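Local atomic coordinates of tegument protein VP22 (Human herpesvirus 1, PDB entry 4XAL), a protein that is a tegument protein that promotes late viral mRNA accumulation and translation, modulates the RNase activity of the virion host shutoff protein and stabilises microtubules. Residues A[44-47]-A[48-51]. Sequence-based numbering, arbitrary orientation.
Sequences AGFN and KRVF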
loop_
_atom_site.group_PDB
_atom_site.type_symbol
_atom_site.label_atom_id
_atom_site.label_comp_id
_atom_site.label_asym_id
_atom_site.label_seq_id
_atom_site.Cartn_x
_atom_site.Cartn_y
_atom_site.Cartn_z
ATOM N N ALA A 44 19.485 -1.842 9.556
ATOM C CA ALA A 44 18.246 -2.456 10.051
ATOM C C ALA A 44 17.102 -1.442 10.117
ATOM O O ALA A 44 15.975 -1.722 9.688
ATOM C CB ALA A 44 18.476 -3.079 11.423
ATOM N N GLY A 45 17.393 -0.267 10.657
ATOM C CA GLY A 45 16.393 0.787 10.744
ATOM C C GLY A 45 15.935 1.226 9.368
ATOM O O GLY A 45 14.735 1.407 9.128
ATOM N N PHE A 46 16.896 1.399 8.463
ATOM C CA PHE A 46 16.599 1.808 7.091
ATOM C C PHE A 46 15.690 0.793 6.401
ATOM O O PHE A 46 14.667 1.152 5.798
ATOM C CB PHE A 46 17.889 1.990 6.281
ATOM C CG PHE A 46 17.649 2.335 4.833
ATOM C CD1 PHE A 46 17.401 3.645 4.454
ATOM C CD2 PHE A 46 17.660 1.351 3.858
ATOM C CE1 PHE A 46 17.167 3.967 3.123
ATOM C CE2 PHE A 46 17.430 1.663 2.528
ATOM C CZ PHE A 46 17.179 2.975 2.162
ATOM N N ASN A 47 16.043 -0.480 6.506
ATOM C CA ASN A 47 15.273 -1.508 5.820
ATOM C C ASN A 47 13.870 -1.652 6.410
ATOM O O ASN A 47 12.915 -1.967 5.686
ATOM C CB ASN A 47 16.011 -2.845 5.859
ATOM C CG ASN A 47 17.167 -2.900 4.877
ATOM O OD1 ASN A 47 17.260 -2.070 3.964
ATOM N ND2 ASN A 47 18.047 -3.892 5.043
ATOM N N LYS A 48 13.752 -1.431 7.719
ATOM C CA LYS A 48 12.446 -1.481 8.378
ATOM C C LYS A 48 11.525 -0.435 7.782
ATOM O O LYS A 48 10.358 -0.716 7.474
ATOM C CB LYS A 48 12.581 -1.257 9.891
ATOM C CG LYS A 48 11.263 -1.352 10.647
ATOM C CD LYS A 48 11.437 -1.132 12.145
ATOM C CE LYS A 48 10.117 -1.352 12.882
ATOM N NZ LYS A 48 10.245 -1.134 14.354
ATOM N N ARG A 49 12.056 0.774 7.610
ATOM C CA ARG A 49 11.248 1.871 7.084
ATOM C C ARG A 49 10.829 1.568 5.654
ATOM O O ARG A 49 9.687 1.832 5.280
ATOM C CB ARG A 49 12.008 3.200 7.161
ATOM C CG ARG A 49 12.258 3.679 8.586
ATOM C CD ARG A 49 12.898 5.077 8.626
ATOM N NE ARG A 49 14.225 5.137 8.005
ATOM C CZ ARG A 49 15.382 5.051 8.668
ATOM N NH1 ARG A 49 15.398 4.882 9.985
ATOM N NH2 ARG A 49 16.533 5.126 8.013
ATOM N N VAL A 50 11.745 1.016 4.857
ATOM C CA VAL A 50 11.437 0.666 3.467
ATOM C C VAL A 50 10.346 -0.410 3.356
ATOM O O VAL A 50 9.416 -0.285 2.548
ATOM C CB VAL A 50 12.684 0.176 2.715
ATOM C CG1 VAL A 50 12.293 -0.419 1.362
ATOM C CG2 VAL A 50 13.694 1.312 2.534
ATOM N N PHE A 51 10.464 -1.452 4.178
ATOM C CA PHE A 51 9.490 -2.548 4.238
ATOM C C PHE A 51 8.099 -2.010 4.552
ATOM O O PHE A 51 7.122 -2.296 3.846
ATOM C CB PHE A 51 9.919 -3.568 5.309
ATOM C CG PHE A 51 8.970 -4.727 5.488
ATOM C CD1 PHE A 51 8.961 -5.779 4.593
ATOM C CD2 PHE A 51 8.128 -4.791 6.606
ATOM C CE1 PHE A 51 8.098 -6.866 4.785
ATOM C CE2 PHE A 51 7.281 -5.869 6.794
ATOM C CZ PHE A 51 7.257 -6.894 5.892
#
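Val50 lays its CG2 methyl over one face of the Phe46 ring, a CH-pi contact between residues i and i+4 on the long alpha-helix 41-74 of the VP22 core domain. The methyl stands 4.1 Å from the ring centroid of Phe46, displaced toward the CE2 and CZ rim, and the nearest carbon pair is Val50 CG2 to Phe46 CE2 at 3.8 Å. Phe46 has its CG anti to the backbone N (chi1 177°); in Val50 that place is taken by CG1 (chi1 170°), leaving CG2 on the ring's side, and beta-branching keeps this methyl close to the backbone, 3.4 Å from Phe46 O. Arg49 NH2 lies at the ring's edge, near its plane; guanidinium and ring are nearly perpendicular (82°) and do not stack face to face. Instead the bent arginine rests one guanidinium face on the backbone, with Arg49 NH2 3.4 Å from Phe46 CA and Gly45 O over the same face. Four successive backbone bonds, from the N-H of residue i+4 to the carbonyl of residue i, hold the turn, among them Arg49 N to Gly45 O at 3.1 Å. Val50 also packs on Phe28 and Leu102, and Phe51 on Leu101, so the turn meets both the Phe28 loop and helix 101-107. Asn47, buried against that loop, suits its place because its amide oxygen OD1 accepts a hydrogen bond from the backbone N of Ser29.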